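Ribosomal RNA processing protein 6 (Trypanosoma brucei brucei, PDB 4NLC) probably degrades and trims RNA from its 3' end as a 3'-5' exoribonuclease of the exosome, this construct holding its catalytic core of exonuclease and HRDC domains. Local coordinates at residues Phe102-Tyr105 with Gln106-Cys110; Leu126-Arg129 with Ala130-Tyr133; Arg152-Val155 with Arg156-Gln159; Thr203-Trp206 with Arg207-Pro210; Ala219-Asp222 with Thr223-Leu227. The protein carries 1 engineered substitution. One frame throughout, in Å; residues are numbered along the deposited sequence.

In the fold
All five contacts are local and lie in the exonuclease domain, a mixed sheet flanked by helices as in the RNase H-like fold; they follow one another along the chain. Interaction 1 spans the hairpin loop and the start of strand 108-115 and touches interactions 2, 3 and 4: Leu126 and Arg129 pack on Phe108, Trp157 on Thr109, and Trp206 on Cys110. Their centres lie about 12 to 15 Å from that of interaction 1. Interaction 3 sits on helix 152-162 of a beta-alpha-beta unit. Interaction 5, about 23 Å from interaction 1 between centres, joins helices 213-224 and 226-238. Interactions 3 and 5 carry Asp154 and Asp222, which approach acidic residues of strand 92-100, consistent with the carboxylate cluster of DEDD exonucleases.

Interaction 1: Phe102-Tyr105 with Gln106-Cys110; sequences FYSY and QGFTC
Ser104 points its side chain at the backbone of Gly107 inside the loop of a beta hairpin, where strand 92-100 turns back into strand 108-115. With OG anti to the backbone N (chi1 177°), the hydroxyl reaches across the turn and accepts a bent hydrogen bond from Gly107 N, 2.9 Å from Ser104 OG. A small polar residue fits here, since it gives the turning chain an acceptor and is small enough for the Phe108 ring to lie against it. Gly107 suits its own place, as its positive phi (90°) is one that glycine adopts readily. The Phe108 ring comes in edge-on, with Ser104 OG near its plane and 3.5 Å from Phe108 CD2; Ser104 CB is 3.7 Å from both Phe108 CD2 and CE2. The neighbouring side chains of Tyr105 and Gln106 run at a slant to each other, ring and amide planes 73° apart, and their closest approach is Tyr105 CD2 to Gln106 CG at 4.0 Å. Each has its polar end engaged elsewhere: Tyr105 OH bonds to Asp303 of the HRDC domain, so the hairpin loop meets the second domain, while Gln106 OE1 bonds to Tyr265 OH and Gln106 NE2 to Asn15 OD1.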
loop_
_atom_site.group_PDB
_atom_site.type_symbol
_atom_site.label_atom_id
_atom_site.label_comp_id
_atom_site.label_asym_id
_atom_site.label_seq_id
_atom_site.Cartn_x
_atom_site.Cartn_y
_atom_site.Cartn_z
ATOM N N PHE A 102 4.095 -4.791 8.796
ATOM C CA PHE A 102 4.246 -5.428 10.126
ATOM C C PHE A 102 4.782 -4.500 11.227
ATOM O O PHE A 102 4.160 -4.389 12.273
ATOM C CB PHE A 102 5.086 -6.708 10.051
ATOM C CG PHE A 102 4.897 -7.613 11.245
ATOM C CD1 PHE A 102 3.735 -8.360 11.395
ATOM C CD2 PHE A 102 5.874 -7.714 12.226
ATOM C CE1 PHE A 102 3.551 -9.179 12.513
ATOM C CE2 PHE A 102 5.691 -8.541 13.335
ATOM C CZ PHE A 102 4.531 -9.264 13.469
ATOM N N TYR A 103 5.923 -3.842 10.994
ATOM C CA TYR A 103 6.567 -2.934 11.957
ATOM C C TYR A 103 6.229 -1.481 11.690
ATOM O O TYR A 103 7.106 -0.612 11.622
ATOM C CB TYR A 103 8.085 -3.174 12.002
ATOM C CG TYR A 103 8.450 -4.571 12.451
ATOM C CD1 TYR A 103 8.399 -4.926 13.795
ATOM C CD2 TYR A 103 8.897 -5.526 11.536
ATOM C CE1 TYR A 103 8.759 -6.203 14.219
ATOM C CE2 TYR A 103 9.285 -6.798 11.953
ATOM C CZ TYR A 103 9.197 -7.138 13.296
ATOM O OH TYR A 103 9.556 -8.391 13.729
ATOM N N SER A 104 4.927 -1.226 11.535
ATOM C CA SER A 104 4.335 0.073 11.277
ATOM C C SER A 104 2.831 -0.037 11.501
ATOM O O SER A 104 2.197 -1.013 11.048
ATOM C CB SER A 104 4.623 0.533 9.852
ATOM O OG SER A 104 3.975 1.764 9.598
ATOM N N TYR A 105 2.258 0.974 12.195
ATOM C CA TYR A 105 0.816 0.990 12.455
ATOM C C TYR A 105 -0.001 1.135 11.177
ATOM O O TYR A 105 -0.818 0.273 10.882
ATOM C CB TYR A 105 0.428 2.060 13.476
ATOM C CG TYR A 105 -1.018 1.919 13.866
ATOM C CD1 TYR A 105 -1.435 0.896 14.718
ATOM C CD2 TYR A 105 -1.991 2.755 13.323
ATOM C CE1 TYR A 105 -2.784 0.713 15.023
ATOM C CE2 TYR A 105 -3.341 2.586 13.630
ATOM C CZ TYR A 105 -3.731 1.569 14.483
ATOM O OH TYR A 105 -5.060 1.424 14.795
ATOM N N GLN A 106 0.226 2.209 10.420
ATOM C CA GLN A 106 -0.495 2.446 9.174
ATOM C C GLN A 106 0.185 1.753 8.017
ATOM O O GLN A 106 -0.442 1.521 6.987
ATOM C CB GLN A 106 -0.603 3.955 8.875
ATOM C CG GLN A 106 -1.429 4.753 9.900
ATOM C CD GLN A 106 -1.445 6.225 9.567
ATOM O OE1 GLN A 106 -1.856 6.647 8.481
ATOM N NE2 GLN A 106 -0.912 7.029 10.461
ATOM N N GLY A 107 1.468 1.446 8.181
ATOM C CA GLY A 107 2.252 0.856 7.107
ATOM C C GLY A 107 2.895 1.961 6.295
ATOM O O GLY A 107 2.592 3.146 6.490
ATOM N N PHE A 108 3.827 1.594 5.413
ATOM C CA PHE A 108 4.489 2.584 4.571
ATOM C C PHE A 108 5.012 1.989 3.281
ATOM O O PHE A 108 5.467 0.850 3.257
ATOM C CB PHE A 108 5.598 3.375 5.333
ATOM C CG PHE A 108 6.682 2.549 5.991
ATOM C CD1 PHE A 108 7.754 2.063 5.253
ATOM C CD2 PHE A 108 6.650 2.290 7.361
ATOM C CE1 PHE A 108 8.760 1.302 5.867
ATOM C CE2 PHE A 108 7.637 1.510 7.969
ATOM C CZ PHE A 108 8.697 1.037 7.223
ATOM N N THR A 109 5.035 2.804 2.229
ATOM C CA THR A 109 5.594 2.391 0.949
ATOM C C THR A 109 7.121 2.327 1.047
ATOM O O THR A 109 7.760 3.275 1.513
ATOM C CB THR A 109 5.123 3.318 -0.157
ATOM O OG1 THR A 109 3.704 3.434 -0.050
ATOM C CG2 THR A 109 5.504 2.794 -1.546
ATOM N N CYS A 110 7.687 1.231 0.554
ATOM C CA CYS A 110 9.130 0.980 0.560
ATOM C C CYS A 110 9.860 1.263 -0.754
ATOM O O CYS A 110 11.034 1.643 -0.739
ATOM C CB CYS A 110 9.386 -0.448 1.003
ATOM S SG CYS A 110 9.016 -0.727 2.740
#

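Interaction 2: Leu126-Arg129 with Ala130-Tyr133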
loop_
_atom_site.group_PDB
_atom_site.type_symbol
_atom_site.label_atom_id
_atom_site.label_comp_id
_atom_site.label_asym_id
_atom_site.label_seq_id
_atom_site.Cartn_x
_atom_site.Cartn_y
_atom_site.Cartn_z
ATOM N N LEU A 126 12.042 5.149 0.579
ATOM C CA LEU A 126 12.445 5.360 1.946
ATOM C C LEU A 126 13.462 6.474 1.991
ATOM O O LEU A 126 13.281 7.436 2.722
ATOM C CB LEU A 126 12.995 4.067 2.577
ATOM C CG LEU A 126 11.957 2.992 2.903
ATOM C CD1 LEU A 126 12.630 1.715 3.447
ATOM C CD2 LEU A 126 10.893 3.523 3.868
ATOM N N LYS A 127 14.505 6.363 1.177
ATOM C CA LYS A 127 15.582 7.340 1.108
ATOM C C LYS A 127 15.103 8.682 0.568
ATOM O O LYS A 127 15.595 9.705 1.028
ATOM C CB LYS A 127 16.770 6.795 0.293
ATOM C CG LYS A 127 18.052 7.547 0.596
ATOM C CD LYS A 127 19.254 6.655 0.777
ATOM C CE LYS A 127 20.503 7.481 0.952
ATOM N NZ LYS A 127 20.388 8.440 2.090
ATOM N N VAL A 128 14.150 8.697 -0.382
ATOM C CA VAL A 128 13.654 9.981 -0.929
ATOM C C VAL A 128 12.167 10.219 -0.553
ATOM O O VAL A 128 11.483 11.002 -1.220
ATOM C CB VAL A 128 13.955 10.187 -2.456
ATOM C CG1 VAL A 128 15.454 10.126 -2.725
ATOM C CG2 VAL A 128 13.217 9.188 -3.332
ATOM N N ARG A 129 11.706 9.606 0.579
ATOM C CA ARG A 129 10.346 9.749 1.110
ATOM C C ARG A 129 9.870 11.186 1.122
ATOM O O ARG A 129 8.791 11.469 0.601
ATOM C CB ARG A 129 10.226 9.157 2.527
ATOM C CG ARG A 129 8.801 9.205 3.094
ATOM C CD ARG A 129 8.788 8.629 4.496
ATOM N NE ARG A 129 7.572 8.946 5.243
ATOM C CZ ARG A 129 6.441 8.250 5.158
ATOM N NH1 ARG A 129 6.363 7.191 4.354
ATOM N NH2 ARG A 129 5.386 8.599 5.875
ATOM N N ALA A 130 10.690 12.090 1.697
ATOM C CA ALA A 130 10.401 13.518 1.859
ATOM C C ALA A 130 10.330 14.284 0.531
ATOM O O ALA A 130 9.796 15.388 0.503
ATOM C CB ALA A 130 11.457 14.157 2.754
ATOM N N ASN A 131 10.861 13.697 -0.561
ATOM C CA ASN A 131 10.951 14.343 -1.874
ATOM C C ASN A 131 10.029 13.772 -2.937
ATOM O O ASN A 131 10.066 14.232 -4.082
ATOM C CB ASN A 131 12.416 14.247 -2.362
ATOM C CG ASN A 131 13.411 14.517 -1.256
ATOM O OD1 ASN A 131 14.039 13.609 -0.700
ATOM N ND2 ASN A 131 13.483 15.752 -0.835
ATOM N N MET A 132 9.233 12.756 -2.590
ATOM C CA MET A 132 8.366 12.080 -3.564
ATOM C C MET A 132 7.305 13.005 -4.197
ATOM O O MET A 132 6.862 12.742 -5.314
ATOM C CB MET A 132 7.736 10.823 -2.961
ATOM C CG MET A 132 8.722 9.683 -2.758
ATOM S SD MET A 132 9.480 9.102 -4.287
ATOM C CE MET A 132 8.118 8.150 -4.968
ATOM N N TYR A 133 6.987 14.136 -3.525
ATOM C CA TYR A 133 6.040 15.146 -4.014
ATOM C C TYR A 133 6.465 15.692 -5.392
ATOM O O TYR A 133 5.615 16.152 -6.163
ATOM C CB TYR A 133 5.878 16.281 -2.990
ATOM C CG TYR A 133 7.104 17.161 -2.823
ATOM C CD1 TYR A 133 7.300 18.272 -3.630
ATOM C CD2 TYR A 133 8.025 16.923 -1.810
ATOM C CE1 TYR A 133 8.398 19.112 -3.454
ATOM C CE2 TYR A 133 9.125 17.762 -1.618
ATOM C CZ TYR A 133 9.324 18.838 -2.465
ATOM O OH TYR A 133 10.409 19.668 -2.312
HETATM O O HOH W 1 6.489 13.445 -0.553
#
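The flat amide of Asn131 brings OD1 back over Val128, with Asn131 OD1 3.7 Å from Val128 CA and 3.8 Å from Val128 CB, where a type I beta turn from Leu126 to Arg129 runs on into a short 3-10 segment. Two other flat groups face elsewhere. The Tyr133 ring has Ala130 O in plane at its edge and stacks with Tyr25, and the Arg129 guanidinium, at the end of an extended chain, makes a cation-pi contact with Phe9 and a salt bridge with Asp161. The backbone makes a 3-10 bond from Asn131 N to Val128 O, 2.8 Å; a weak one from Met132 N to Arg129 O follows. Met132 suits the buried side because its chain can fold: bent at chi2 (-61°) and chi3 (-76°), it leads away from the turn, with Met132 SD still 3.9 Å from Val128 CG2 and the two side chains crossing at about a right angle. Val128, compact and branched, fills the same apolar side, and both pack on Leu80 of helix 77-87. A water spans the 3-10 segment, donating to Arg129 O at 3.2 Å and accepting a weak bond from Tyr133 N.

Interaction 3: Arg152-Val155 with Arg156-Gln159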
loop_
_atom_site.group_PDB
_atom_site.type_symbol
_atom_site.label_atom_id
_atom_site.label_comp_id
_atom_site.label_asym_id
_atom_site.label_seq_id
_atom_site.Cartn_x
_atom_site.Cartn_y
_atom_site.Cartn_z
ATOM N N ARG A 152 -5.846 -0.804 -6.205
ATOM C CA ARG A 152 -6.651 -0.405 -5.020
ATOM C C ARG A 152 -5.785 0.092 -3.835
ATOM O O ARG A 152 -5.981 1.220 -3.379
ATOM C CB ARG A 152 -7.619 -1.530 -4.597
ATOM C CG ARG A 152 -8.554 -1.172 -3.423
ATOM C CD ARG A 152 -10.024 -1.076 -3.824
ATOM N NE ARG A 152 -10.544 -2.337 -4.362
ATOM C CZ ARG A 152 -11.512 -2.433 -5.271
ATOM N NH1 ARG A 152 -12.089 -1.339 -5.757
ATOM N NH2 ARG A 152 -11.910 -3.621 -5.703
ATOM N N GLU A 153 -4.801 -0.715 -3.387
ATOM C CA GLU A 153 -3.894 -0.352 -2.290
ATOM C C GLU A 153 -2.913 0.752 -2.686
ATOM O O GLU A 153 -2.692 1.690 -1.912
ATOM C CB GLU A 153 -3.182 -1.590 -1.724
ATOM C CG GLU A 153 -4.154 -2.581 -1.084
ATOM C CD GLU A 153 -3.874 -3.051 0.333
ATOM O OE1 GLU A 153 -3.506 -4.238 0.500
ATOM O OE2 GLU A 153 -4.094 -2.261 1.282
ATOM N N ASP A 154 -2.380 0.677 -3.923
ATOM C CA ASP A 154 -1.422 1.645 -4.452
ATOM C C ASP A 154 -1.927 3.061 -4.392
ATOM O O ASP A 154 -1.194 3.958 -3.959
ATOM C CB ASP A 154 -1.011 1.284 -5.885
ATOM C CG ASP A 154 -0.138 0.054 -5.974
ATOM O OD1 ASP A 154 0.017 -0.639 -4.956
ATOM O OD2 ASP A 154 0.447 -0.174 -7.043
ATOM N N VAL A 155 -3.180 3.254 -4.818
ATOM C CA VAL A 155 -3.860 4.553 -4.856
ATOM C C VAL A 155 -3.851 5.152 -3.443
ATOM O O VAL A 155 -3.585 6.332 -3.268
ATOM C CB VAL A 155 -5.316 4.381 -5.440
ATOM C CG1 VAL A 155 -6.233 5.556 -5.091
ATOM C CG2 VAL A 155 -5.276 4.148 -6.949
ATOM N N ARG A 156 -4.142 4.320 -2.455
ATOM C CA ARG A 156 -4.200 4.696 -1.046
ATOM C C ARG A 156 -2.794 5.001 -0.503
ATOM O O ARG A 156 -2.581 6.025 0.122
ATOM C CB ARG A 156 -4.902 3.572 -0.249
ATOM C CG ARG A 156 -6.417 3.645 -0.399
ATOM C CD ARG A 156 -7.098 2.377 0.101
ATOM N NE ARG A 156 -8.331 2.120 -0.647
ATOM C CZ ARG A 156 -9.541 2.514 -0.265
ATOM N NH1 ARG A 156 -9.702 3.187 0.869
ATOM N NH2 ARG A 156 -10.600 2.230 -1.007
ATOM N N TRP A 157 -1.850 4.114 -0.744
ATOM C CA TRP A 157 -0.454 4.231 -0.321
ATOM C C TRP A 157 0.171 5.539 -0.755
ATOM O O TRP A 157 0.746 6.239 0.088
ATOM C CB TRP A 157 0.356 3.040 -0.852
ATOM C CG TRP A 157 -0.063 1.713 -0.268
ATOM C CD1 TRP A 157 -0.821 1.508 0.852
ATOM C CD2 TRP A 157 0.282 0.411 -0.765
ATOM N NE1 TRP A 157 -0.960 0.157 1.090
ATOM C CE2 TRP A 157 -0.278 -0.540 0.121
ATOM C CE3 TRP A 157 1.059 -0.049 -1.844
ATOM C CZ2 TRP A 157 -0.104 -1.924 -0.048
ATOM C CZ3 TRP A 157 1.215 -1.423 -2.025
ATOM C CH2 TRP A 157 0.645 -2.343 -1.127
ATOM N N LEU A 158 0.012 5.899 -2.069
ATOM C CA LEU A 158 0.552 7.120 -2.672
ATOM C C LEU A 158 0.088 8.349 -1.909
ATOM O O LEU A 158 0.851 9.284 -1.718
ATOM C CB LEU A 158 0.133 7.231 -4.164
ATOM C CG LEU A 158 0.880 6.345 -5.200
ATOM C CD1 LEU A 158 0.308 6.551 -6.601
ATOM C CD2 LEU A 158 2.326 6.682 -5.259
ATOM N N GLN A 159 -1.162 8.320 -1.440
ATOM C CA GLN A 159 -1.747 9.406 -0.673
ATOM C C GLN A 159 -1.153 9.468 0.720
ATOM O O GLN A 159 -0.585 10.482 1.104
ATOM C CB GLN A 159 -3.283 9.294 -0.624
ATOM C CG GLN A 159 -3.932 9.367 -1.998
ATOM C CD GLN A 159 -5.424 9.175 -1.932
ATOM O OE1 GLN A 159 -6.071 9.463 -0.919
ATOM N NE2 GLN A 159 -6.011 8.740 -3.037
HETATM O O HOH W 2 -3.503 8.350 -5.141
#
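Arg156 lies beside the carbonyl of Arg152 one turn earlier on helix 152-162, the helix of a beta-alpha-beta unit between strands 145-148 and 169-171. Arg156 CB packs 3.3 Å from Glu153 O, and the chain, bent at chi3 (-149°), runs past Arg152 O, which sits at the edge of the guanidinium; the NH2 end leaves to form a salt bridge with Glu263. Trp157 follows, its N bound to Glu153 O at 2.8 Å by a nearly straight i to i+4 bond. The indole leans back along the helix, so that Glu153 O lies over one ring face near the rim and Glu153 CB makes a CH-pi contact, 3.8 Å from the centroid of the Trp157 six-membered ring. A wide flat residue thus covers the preceding turn and also stacks with His99. Asp154 OD1 comes within 3.3 Å of Trp157 CZ3, carboxylate and ring planes 35° apart, while Asp154 OD2 lies close to the carboxylate of Asp96. Leu158, branched and apolar, suits the side turned to the sheet, where it packs on Leu97 and Phe148; its N bonds to Asp154 O. Last, Gln159 runs alongside Val155, pointing the same way, with Gln159 NE2 3.8 Å from Val155 CG1. Its amide bonds to Glu263 and Tyr265, and a water donates to Val155 O at 2.8 Å while accepting from Gln159 NE2.

Interaction 4: Thr203-Trp206 with Arg207-Pro210; sequences TADW and RVRP
Asp205 receives Arg207 from two directions at the start of a type I beta turn that ends at Val208, in the connection between helices 185-193 and 213-224. With CG anti to the backbone N (chi1 -168°), the carboxylate swings toward Arg207. Asp205 OD1 accepts Arg207 N at 3.2 Å, met from above the carboxylate plane, which closes an Asx turn within the beta turn. The same oxygen also takes Arg207 NE at 3.0 Å on its syn lone pair, and Asp205 OD2 takes Arg207 NH2, likewise syn, at 3.0 Å. This side-on, two-pronged salt bridge sets carboxylate and guanidinium nearly coplanar, 11° apart; aspartate suits the place because its short chain can serve backbone and guanidinium together. At the backbone of the same residue, Val208 CG2 lies 3.4 Å from Asp205 O.

Trp206, next along, turns its indole away into the interior, packing on Cys110 and Leu111 of strand 108-115 and on Met215. Its backbone serves this contact: Trp206 O accepts Arg209 NH1, which approaches from above the carbonyl plane. An arginine fits at 209 because its branched end can hold several acceptors. Arg209 NE forms a salt bridge with Asp124, tying the turn to the end of strand 120-123, and Arg209 NH1, which meets Trp206 O at 2.8 Å, also donates to Val208 O at 2.8 Å.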
loop_
_atom_site.group_PDB
_atom_site.type_symbol
_atom_site.label_atom_id
_atom_site.label_comp_id
_atom_site.label_asym_id
_atom_site.label_seq_id
_atom_site.Cartn_x
_atom_site.Cartn_y
_atom_site.Cartn_z
ATOM N N THR A 203 5.945 -11.397 -0.257
ATOM C CA THR A 203 5.890 -11.245 1.206
ATOM C C THR A 203 7.254 -10.913 1.863
ATOM O O THR A 203 7.367 -10.975 3.089
ATOM C CB THR A 203 5.241 -12.487 1.839
ATOM O OG1 THR A 203 6.076 -13.623 1.615
ATOM C CG2 THR A 203 3.835 -12.743 1.318
ATOM N N ALA A 204 8.266 -10.527 1.068
ATOM C CA ALA A 204 9.598 -10.152 1.575
ATOM C C ALA A 204 9.588 -8.844 2.424
ATOM O O ALA A 204 8.568 -8.148 2.494
ATOM C CB ALA A 204 10.577 -10.015 0.416
ATOM N N ASP A 205 10.716 -8.555 3.106
ATOM C CA ASP A 205 10.873 -7.340 3.890
ATOM C C ASP A 205 11.485 -6.280 2.954
ATOM O O ASP A 205 12.693 -6.304 2.653
ATOM C CB ASP A 205 11.747 -7.578 5.130
ATOM C CG ASP A 205 11.711 -6.438 6.144
ATOM O OD1 ASP A 205 11.200 -5.347 5.801
ATOM O OD2 ASP A 205 12.146 -6.654 7.295
ATOM N N TRP A 206 10.634 -5.362 2.478
ATOM C CA TRP A 206 11.055 -4.334 1.524
ATOM C C TRP A 206 11.721 -3.124 2.193
ATOM O O TRP A 206 12.144 -2.205 1.503
ATOM C CB TRP A 206 9.899 -3.943 0.610
ATOM C CG TRP A 206 9.575 -5.037 -0.345
ATOM C CD1 TRP A 206 8.581 -5.969 -0.227
ATOM C CD2 TRP A 206 10.315 -5.383 -1.526
ATOM N NE1 TRP A 206 8.643 -6.863 -1.280
ATOM C CE2 TRP A 206 9.710 -6.538 -2.080
ATOM C CE3 TRP A 206 11.433 -4.822 -2.174
ATOM C CZ2 TRP A 206 10.159 -7.118 -3.271
ATOM C CZ3 TRP A 206 11.910 -5.432 -3.324
ATOM C CH2 TRP A 206 11.266 -6.555 -3.870
ATOM N N ARG A 207 11.904 -3.177 3.519
ATOM C CA ARG A 207 12.614 -2.131 4.250
ATOM C C ARG A 207 14.124 -2.348 4.161
ATOM O O ARG A 207 14.873 -1.441 4.508
ATOM C CB ARG A 207 12.262 -2.203 5.739
ATOM C CG ARG A 207 10.797 -1.996 6.065
ATOM C CD ARG A 207 10.621 -2.089 7.560
ATOM N NE ARG A 207 10.978 -3.417 8.049
ATOM C CZ ARG A 207 11.255 -3.684 9.313
ATOM N NH1 ARG A 207 11.245 -2.715 10.218
ATOM N NH2 ARG A 207 11.559 -4.916 9.682
ATOM N N VAL A 208 14.581 -3.564 3.797
ATOM C CA VAL A 208 16.015 -3.866 3.830
ATOM C C VAL A 208 16.796 -3.099 2.770
ATOM O O VAL A 208 16.339 -2.904 1.641
ATOM C CB VAL A 208 16.384 -5.381 3.839
ATOM C CG1 VAL A 208 15.717 -6.101 5.017
ATOM C CG2 VAL A 208 16.052 -6.069 2.515
ATOM N N ARG A 209 17.962 -2.618 3.188
ATOM C CA ARG A 209 18.913 -1.910 2.348
ATOM C C ARG A 209 20.307 -2.453 2.681
ATOM O O ARG A 209 20.648 -2.574 3.857
ATOM C CB ARG A 209 18.833 -0.371 2.529
ATOM C CG ARG A 209 17.477 0.270 2.170
ATOM C CD ARG A 209 17.141 0.159 0.674
ATOM N NE ARG A 209 15.868 0.812 0.362
ATOM C CZ ARG A 209 14.681 0.219 0.305
ATOM N NH1 ARG A 209 14.568 -1.082 0.530
ATOM N NH2 ARG A 209 13.598 0.924 0.022
ATOM N N PRO A 210 21.125 -2.822 1.677
ATOM C CA PRO A 210 20.849 -2.767 0.231
ATOM C C PRO A 210 19.796 -3.778 -0.185
ATOM O O PRO A 210 19.549 -4.758 0.525
ATOM C CB PRO A 210 22.213 -3.104 -0.391
ATOM C CG PRO A 210 22.895 -3.962 0.644
ATOM C CD PRO A 210 22.481 -3.349 1.948
#

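Interaction 5: Ala219-Asp222 with Thr223-Leu227; sequences AQQD and THFLL
Gln221 runs beside Phe225 one turn further on, the two side chains pointing the same way. Gln221 CB lies 4.0 Å from Phe225 CE2, and Gln221 CG comes closer, 3.8 Å from the same ring carbon. Beyond CG the chain is extended, and the terminal amide stands almost at right angles to the ring, the planes 87° apart; glutamine suits a partly exposed position like this, its methylenes lying against Phe225 CE2. The backbone oxygen takes part too: Gln221 O lies near the ring plane at the edge, 3.4 Å from Phe225 CD2.

The place is the junction of helices 213-224 and 226-238 in the exonuclease domain. Gln220 O still accepts His224 N at 3.0 Å, and Thr223 N weakly. The regular bonding lapses at the next step: Gln221 O instead receives a water at 2.7 Å, which in turn accepts from Phe225 N at 3.0 Å, so solvent replaces a helical bond at the break. Phe225, large and apolar, fills the buried side: His224 CD2 sits 3.5 Å above the centre of one face of the Phe225 ring, and Tyr63 meets the ring edge-to-face.

The buried polar side chains find partners in neighbouring parts of the domain. His224 bonds through ND1 to Asp120 and through NE2 to Leu64 O, Gln220 NE2 shares Asp120, and Thr223 OG1 bonds to Ser115. Asp222, with CG anti to its carbonyl carbon (chi1 -85°), carries OD2 close to Asp96 and Glu98, consistent with the acidic cluster of DEDD exonucleases.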
loop_
_atom_site.group_PDB
_atom_site.type_symbol
_atom_site.label_atom_id
_atom_site.label_comp_id
_atom_site.label_asym_id
_atom_site.label_seq_id
_atom_site.Cartn_x
_atom_site.Cartn_y
_atom_site.Cartn_z
ATOM N N ALA A 219 11.448 -6.650 -8.314
ATOM C CA ALA A 219 10.875 -5.304 -8.402
ATOM C C ALA A 219 10.782 -4.813 -9.864
ATOM O O ALA A 219 9.726 -4.356 -10.312
ATOM C CB ALA A 219 11.695 -4.335 -7.557
ATOM N N GLN A 220 11.880 -4.955 -10.610
ATOM C CA GLN A 220 11.952 -4.596 -12.014
ATOM C C GLN A 220 10.895 -5.350 -12.877
ATOM O O GLN A 220 10.249 -4.724 -13.726
ATOM C CB GLN A 220 13.371 -4.884 -12.533
ATOM C CG GLN A 220 13.536 -4.619 -14.020
ATOM C CD GLN A 220 14.853 -5.114 -14.570
ATOM O OE1 GLN A 220 15.476 -6.054 -14.052
ATOM N NE2 GLN A 220 15.303 -4.483 -15.643
ATOM N N GLN A 221 10.736 -6.674 -12.660
ATOM C CA GLN A 221 9.846 -7.510 -13.467
ATOM C C GLN A 221 8.351 -7.264 -13.232
ATOM O O GLN A 221 7.559 -7.614 -14.106
ATOM C CB GLN A 221 10.199 -8.988 -13.315
ATOM C CG GLN A 221 11.324 -9.406 -14.246
ATOM C CD GLN A 221 11.832 -10.781 -13.941
ATOM O OE1 GLN A 221 11.076 -11.745 -13.871
ATOM N NE2 GLN A 221 13.132 -10.899 -13.742
ATOM N N ASP A 222 7.973 -6.597 -12.114
ATOM C CA ASP A 222 6.588 -6.241 -11.824
ATOM C C ASP A 222 6.079 -5.130 -12.768
ATOM O O ASP A 222 4.868 -5.056 -12.989
ATOM C CB ASP A 222 6.423 -5.812 -10.350
ATOM C CG ASP A 222 6.199 -6.935 -9.348
ATOM O OD1 ASP A 222 6.099 -8.115 -9.776
ATOM O OD2 ASP A 222 6.111 -6.638 -8.141
ATOM N N THR A 223 6.995 -4.292 -13.354
ATOM C CA THR A 223 6.578 -3.243 -14.293
ATOM C C THR A 223 7.085 -3.454 -15.719
ATOM O O THR A 223 6.489 -2.932 -16.660
ATOM C CB THR A 223 6.986 -1.852 -13.793
ATOM O OG1 THR A 223 8.411 -1.778 -13.648
ATOM C CG2 THR A 223 6.278 -1.452 -12.524
ATOM N N HIS A 224 8.225 -4.143 -15.875
ATOM C CA HIS A 224 8.908 -4.398 -17.157
ATOM C C HIS A 224 7.995 -4.891 -18.307
ATOM O O HIS A 224 8.172 -4.455 -19.453
ATOM C CB HIS A 224 10.064 -5.369 -16.930
ATOM C CG HIS A 224 10.830 -5.676 -18.175
ATOM N ND1 HIS A 224 11.867 -4.875 -18.593
ATOM C CD2 HIS A 224 10.661 -6.684 -19.066
ATOM C CE1 HIS A 224 12.301 -5.414 -19.721
ATOM N NE2 HIS A 224 11.593 -6.499 -20.049
ATOM N N PHE A 225 6.992 -5.736 -17.995
ATOM C CA PHE A 225 6.093 -6.279 -19.025
ATOM C C PHE A 225 4.717 -5.584 -19.093
ATOM O O PHE A 225 3.914 -5.902 -19.975
ATOM C CB PHE A 225 5.895 -7.801 -18.827
ATOM C CG PHE A 225 7.160 -8.592 -18.556
ATOM C CD1 PHE A 225 7.918 -9.105 -19.603
ATOM C CD2 PHE A 225 7.560 -8.871 -17.257
ATOM C CE1 PHE A 225 9.063 -9.859 -19.352
ATOM C CE2 PHE A 225 8.733 -9.582 -17.012
ATOM C CZ PHE A 225 9.452 -10.107 -18.057
ATOM N N LEU A 226 4.451 -4.665 -18.160
ATOM C CA LEU A 226 3.154 -4.049 -17.990
ATOM C C LEU A 226 2.695 -3.173 -19.160
ATOM O O LEU A 226 1.501 -3.179 -19.471
ATOM C CB LEU A 226 3.070 -3.294 -16.654
ATOM C CG LEU A 226 1.646 -3.025 -16.093
ATOM C CD1 LEU A 226 0.769 -4.294 -16.126
ATOM C CD2 LEU A 226 1.709 -2.494 -14.663
ATOM N N LEU A 227 3.599 -2.457 -19.834
ATOM C CA LEU A 227 3.143 -1.651 -20.980
ATOM C C LEU A 227 2.768 -2.503 -22.185
ATOM O O LEU A 227 1.852 -2.131 -22.896
ATOM C CB LEU A 227 4.123 -0.548 -21.359
ATOM C CG LEU A 227 4.331 0.546 -20.317
ATOM C CD1 LEU A 227 5.456 1.461 -20.742
ATOM C CD2 LEU A 227 3.049 1.301 -20.033
HETATM O O HOH W 3 5.484 -6.447 -15.471
#